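SM80.1 Vicilin (Solanum melongena, PDB 5VF5) is a 7S vicilin, a two-cupin protein that probably serves as a storage protein in the seed. Local coordinates at residues A[53-64]-A[110-121]. Residues are numbered along the deposited sequence; the frame is centred on the assembly and turned at random. Where two conformers were deposited one is given.
Sequences VIELEPQSFMLP and HLLNRDNNEKFF
Leu-56 O is gripped by two donors, Asn-113 ND2 at 3.1 Å and Phe-120 N, where the two sheets of the N-terminal cupin beta-barrel meet. Phe-120 N comes in the carbonyl plane, while ND2 stands above that plane, so the two donors reach the oxygen from different directions. ND2 also donates, almost straight (175°), to Glu-118 O at 2.9 Å. Both acceptors lie close to the amide plane, and CG, anti to the backbone N (chi1 -180°), carries the amide towards them. Asparagine suits this place because its other end works too, OD1 accepting from Asp-115 N in an Asx turn. Here strand 49-56 pairs antiparallel with 120-128, and strand 60-65 with 108-113. Gln-59 and Ser-60 both face Asn-113 in a G1 beta bulge; Gln-59 has the positive phi (55°) of its first position. The short side chain of Ser-60 lets OG turn back and donate to Glu-57 O at 2.7 Å, tying the turn together. Between the sheets, branched Leu-56 lays CD2 3.9 Å from Leu-111 CB, and Ile-54 CG2 and Met-62 SD each lie 4.0 Å from Leu-111 CD1, joined by Ile-181, against Leu-56 and Met-62, and Phe-73, against Ile-54. At the outer end of the contact Glu-57 and Lys-119 run side by side, and one water bridges them, donating to Glu-57 OE2 and accepting from Lys-119 NZ at 2.6 Å.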
loop_
_atom_site.group_PDB
_atom_site.type_symbol
_atom_site.label_atom_id
_atom_site.label_comp_id
_atom_site.label_asym_id
_atom_site.label_seq_id
_atom_site.Cartn_x
_atom_site.Cartn_y
_atom_site.Cartn_z
ATOM N N VAL A 53 7.867 0.299 -1.367
ATOM C CA VAL A 53 8.169 -0.669 -0.329
ATOM C C VAL A 53 9.482 -0.255 0.344
ATOM O O VAL A 53 10.403 0.171 -0.330
ATOM C CB VAL A 53 8.234 -2.137 -0.851
ATOM C CG1 VAL A 53 8.737 -3.102 0.220
ATOM C CG2 VAL A 53 6.873 -2.593 -1.340
ATOM N N ILE A 54 9.494 -0.315 1.685
ATOM C CA ILE A 54 10.699 -0.186 2.479
ATOM C C ILE A 54 10.948 -1.529 3.133
ATOM O O ILE A 54 10.059 -2.076 3.790
ATOM C CB ILE A 54 10.554 0.894 3.578
ATOM C CG1 ILE A 54 10.181 2.245 2.960
ATOM C CG2 ILE A 54 11.845 0.956 4.392
ATOM C CD1 ILE A 54 9.806 3.321 3.957
ATOM N N GLU A 55 12.172 -2.029 3.012
ATOM C CA GLU A 55 12.614 -3.277 3.615
ATOM C C GLU A 55 13.852 -2.994 4.445
ATOM O O GLU A 55 14.793 -2.364 3.950
ATOM C CB GLU A 55 13.042 -4.256 2.534
ATOM C CG GLU A 55 11.958 -4.691 1.630
ATOM C CD GLU A 55 12.432 -5.714 0.607
ATOM O OE1 GLU A 55 13.653 -5.807 0.286
ATOM O OE2 GLU A 55 11.545 -6.383 0.066
ATOM N N LEU A 56 13.825 -3.377 5.719
ATOM C CA LEU A 56 15.000 -3.275 6.586
ATOM C C LEU A 56 15.383 -4.707 6.994
ATOM O O LEU A 56 14.581 -5.434 7.583
ATOM C CB LEU A 56 14.737 -2.414 7.842
ATOM C CG LEU A 56 15.145 -0.937 7.729
ATOM C CD1 LEU A 56 14.311 -0.232 6.694
ATOM C CD2 LEU A 56 15.078 -0.217 9.072
ATOM N N GLU A 57 16.635 -5.050 6.762
ATOM C CA GLU A 57 17.198 -6.279 7.330
ATOM C C GLU A 57 17.224 -6.210 8.848
ATOM O O GLU A 57 17.119 -5.140 9.440
ATOM C CB GLU A 57 18.622 -6.448 6.808
ATOM C CG GLU A 57 18.754 -6.718 5.301
ATOM C CD GLU A 57 18.388 -8.112 4.858
ATOM O OE1 GLU A 57 18.025 -8.949 5.703
ATOM O OE2 GLU A 57 18.471 -8.355 3.633
ATOM N N PRO A 58 17.351 -7.369 9.505
ATOM C CA PRO A 58 17.549 -7.321 10.953
ATOM C C PRO A 58 18.704 -6.388 11.368
ATOM O O PRO A 58 19.682 -6.225 10.642
ATOM C CB PRO A 58 17.902 -8.773 11.307
ATOM C CG PRO A 58 17.663 -9.562 10.127
ATOM C CD PRO A 58 17.343 -8.730 8.967
ATOM N N GLN A 59 18.546 -5.759 12.520
ATOM C CA GLN A 59 19.621 -4.937 13.157
ATOM C C GLN A 59 20.108 -3.883 12.156
ATOM O O GLN A 59 21.301 -3.794 11.851
ATOM C CB GLN A 59 20.769 -5.812 13.673
ATOM C CG GLN A 59 20.329 -6.798 14.725
ATOM C CD GLN A 59 21.414 -7.761 15.171
ATOM O OE1 GLN A 59 22.444 -7.944 14.505
ATOM N NE2 GLN A 59 21.154 -8.429 16.284
ATOM N N SER A 60 19.159 -3.095 11.649
ATOM C CA SER A 60 19.453 -2.105 10.623
ATOM C C SER A 60 18.786 -0.763 10.935
ATOM O O SER A 60 17.838 -0.674 11.730
ATOM C CB SER A 60 19.038 -2.637 9.258
ATOM O OG SER A 60 17.681 -2.519 9.118
ATOM N N PHE A 61 19.322 0.284 10.317
ATOM C CA PHE A 61 18.948 1.678 10.579
ATOM C C PHE A 61 18.885 2.430 9.257
ATOM O O PHE A 61 19.864 2.452 8.528
ATOM C CB PHE A 61 19.988 2.319 11.494
ATOM C CG PHE A 61 19.785 3.786 11.763
ATOM C CD1 PHE A 61 18.821 4.202 12.655
ATOM C CD2 PHE A 61 20.570 4.732 11.159
ATOM C CE1 PHE A 61 18.651 5.520 12.904
ATOM C CE2 PHE A 61 20.407 6.076 11.435
ATOM C CZ PHE A 61 19.462 6.455 12.327
ATOM N N MET A 62 17.744 3.044 8.962
ATOM C CA MET A 62 17.586 3.935 7.809
ATOM C C MET A 62 17.816 5.378 8.252
ATOM O O MET A 62 17.148 5.863 9.185
ATOM C CB MET A 62 16.239 3.795 7.116
ATOM C CG MET A 62 16.137 4.696 5.889
ATOM S SD MET A 62 14.573 4.452 5.073
ATOM C CE MET A 62 14.858 5.389 3.548
ATOM N N LEU A 63 18.710 6.066 7.565
ATOM C CA LEU A 63 19.170 7.389 7.941
ATOM C C LEU A 63 18.055 8.447 7.859
ATOM O O LEU A 63 17.178 8.358 7.016
ATOM C CB LEU A 63 20.274 7.850 6.991
ATOM C CG LEU A 63 21.686 7.498 7.362
ATOM C CD1 LEU A 63 21.933 6.125 7.851
ATOM C CD2 LEU A 63 22.692 7.954 6.355
ATOM N N PRO A 64 18.133 9.484 8.718
ATOM C CA PRO A 64 17.181 10.590 8.670
ATOM C C PRO A 64 16.995 11.224 7.303
ATOM O O PRO A 64 17.987 11.590 6.608
ATOM C CB PRO A 64 17.751 11.575 9.663
ATOM C CG PRO A 64 18.435 10.717 10.702
ATOM C CD PRO A 64 18.954 9.526 9.945
ATOM N N HIS A 110 13.541 8.538 10.771
ATOM C CA HIS A 110 14.478 7.454 10.679
ATOM C C HIS A 110 13.828 6.171 11.134
ATOM O O HIS A 110 12.800 6.217 11.871
ATOM C CB HIS A 110 15.838 7.776 11.348
ATOM C CG HIS A 110 15.787 8.088 12.807
ATOM N ND1 HIS A 110 15.755 7.100 13.757
ATOM C CD2 HIS A 110 15.898 9.260 13.468
ATOM C CE1 HIS A 110 15.813 7.660 14.955
ATOM N NE2 HIS A 110 15.904 8.968 14.814
ATOM N N LEU A 111 14.367 5.035 10.696
ATOM C CA LEU A 111 13.754 3.728 10.983
ATOM C C LEU A 111 14.805 2.792 11.538
ATOM O O LEU A 111 15.963 2.835 11.108
ATOM C CB LEU A 111 13.178 3.118 9.710
ATOM C CG LEU A 111 12.016 3.824 9.015
ATOM C CD1 LEU A 111 11.747 3.177 7.669
ATOM C CD2 LEU A 111 10.762 3.813 9.864
ATOM N N LEU A 112 14.365 1.933 12.451
ATOM C CA LEU A 112 15.236 0.971 13.097
ATOM C C LEU A 112 14.555 -0.383 13.140
ATOM O O LEU A 112 13.441 -0.494 13.660
ATOM C CB LEU A 112 15.521 1.442 14.537
ATOM C CG LEU A 112 16.322 0.531 15.448
ATOM C CD1 LEU A 112 17.730 0.385 14.886
ATOM C CD2 LEU A 112 16.313 1.104 16.854
ATOM N N ASN A 113 15.232 -1.418 12.671
ATOM C CA ASN A 113 14.769 -2.779 12.868
ATOM C C ASN A 113 15.702 -3.347 13.942
ATOM O O ASN A 113 16.861 -3.595 13.669
ATOM C CB ASN A 113 14.842 -3.589 11.572
ATOM C CG ASN A 113 14.346 -5.033 11.746
ATOM O OD1 ASN A 113 13.926 -5.413 12.849
ATOM N ND2 ASN A 113 14.358 -5.822 10.667
ATOM N N ARG A 114 15.140 -3.567 15.139
ATOM C CA ARG A 114 15.867 -4.034 16.301
ATOM C C ARG A 114 15.947 -5.546 16.344
ATOM O O ARG A 114 16.674 -6.096 17.170
ATOM C CB ARG A 114 15.143 -3.578 17.600
ATOM C CG ARG A 114 14.498 -2.194 17.541
ATOM C CD ARG A 114 13.911 -1.788 18.888
ATOM N NE ARG A 114 12.570 -2.356 19.141
ATOM C CZ ARG A 114 11.862 -2.108 20.235
ATOM N NH1 ARG A 114 12.350 -1.302 21.191
ATOM N NH2 ARG A 114 10.660 -2.648 20.384
ATOM N N ASP A 115 15.176 -6.231 15.511
ATOM C CA ASP A 115 15.099 -7.691 15.622
ATOM C C ASP A 115 16.368 -8.315 15.120
ATOM O O ASP A 115 16.999 -7.777 14.210
ATOM C CB ASP A 115 13.911 -8.261 14.844
ATOM C CG ASP A 115 13.528 -9.663 15.307
ATOM O OD1 ASP A 115 12.878 -9.806 16.365
ATOM O OD2 ASP A 115 13.902 -10.642 14.669
ATOM N N ASN A 116 16.721 -9.474 15.676
ATOM C CA ASN A 116 17.957 -10.152 15.272
ATOM C C ASN A 116 17.784 -11.040 14.065
ATOM O O ASN A 116 18.762 -11.458 13.480
ATOM C CB ASN A 116 18.561 -10.950 16.444
ATOM C CG ASN A 116 17.652 -12.029 16.972
ATOM O OD1 ASN A 116 16.448 -12.030 16.722
ATOM N ND2 ASN A 116 18.220 -12.944 17.750
ATOM N N ASN A 117 16.539 -11.329 13.681
ATOM C CA ASN A 117 16.297 -12.318 12.629
ATOM C C ASN A 117 15.273 -11.963 11.556
ATOM O O ASN A 117 15.435 -12.386 10.434
ATOM C CB ASN A 117 15.876 -13.661 13.270
ATOM C CG ASN A 117 16.988 -14.321 14.059
ATOM O OD1 ASN A 117 16.843 -14.553 15.260
ATOM N ND2 ASN A 117 18.103 -14.638 13.390
ATOM N N GLU A 118 14.229 -11.226 11.912
ATOM C CA GLU A 118 13.085 -10.985 11.027
ATOM C C GLU A 118 13.250 -9.647 10.286
ATOM O O GLU A 118 13.529 -8.632 10.904
ATOM C CB GLU A 118 11.790 -10.940 11.851
ATOM C CG GLU A 118 10.510 -10.951 11.015
ATOM C CD GLU A 118 9.218 -11.218 11.805
ATOM O OE1 GLU A 118 9.214 -11.073 13.058
ATOM O OE2 GLU A 118 8.191 -11.573 11.159
ATOM N N LYS A 119 13.063 -9.656 8.976
ATOM C CA LYS A 119 13.005 -8.408 8.209
ATOM C C LYS A 119 11.762 -7.594 8.573
ATOM O O LYS A 119 10.729 -8.149 8.977
ATOM C CB LYS A 119 13.031 -8.696 6.719
ATOM C CG LYS A 119 14.270 -9.402 6.243
ATOM C CD LYS A 119 14.185 -9.645 4.739
ATOM C CE LYS A 119 15.258 -10.594 4.286
ATOM N NZ LYS A 119 15.320 -10.700 2.800
ATOM N N PHE A 120 11.878 -6.273 8.410
ATOM C CA PHE A 120 10.773 -5.310 8.604
ATOM C C PHE A 120 10.384 -4.755 7.259
ATOM O O PHE A 120 11.247 -4.227 6.557
ATOM C CB PHE A 120 11.288 -4.207 9.529
ATOM C CG PHE A 120 10.350 -3.051 9.765
ATOM C CD1 PHE A 120 9.092 -3.238 10.329
ATOM C CD2 PHE A 120 10.757 -1.744 9.484
ATOM C CE1 PHE A 120 8.261 -2.149 10.571
ATOM C CE2 PHE A 120 9.939 -0.677 9.731
ATOM C CZ PHE A 120 8.699 -0.871 10.299
ATOM N N PHE A 121 9.112 -4.932 6.869
ATOM C CA PHE A 121 8.642 -4.602 5.542
ATOM C C PHE A 121 7.452 -3.648 5.681
ATOM O O PHE A 121 6.474 -3.969 6.420
ATOM C CB PHE A 121 8.264 -5.908 4.851
ATOM C CG PHE A 121 7.950 -5.786 3.395
ATOM C CD1 PHE A 121 6.778 -5.163 2.960
ATOM C CD2 PHE A 121 8.793 -6.350 2.458
ATOM C CE1 PHE A 121 6.482 -5.072 1.617
ATOM C CE2 PHE A 121 8.488 -6.264 1.105
ATOM C CZ PHE A 121 7.334 -5.627 0.694
HETATM O O HOH W 1 17.865 -10.845 2.577
HETATM O O HOH W 2 18.928 -7.935 17.761
#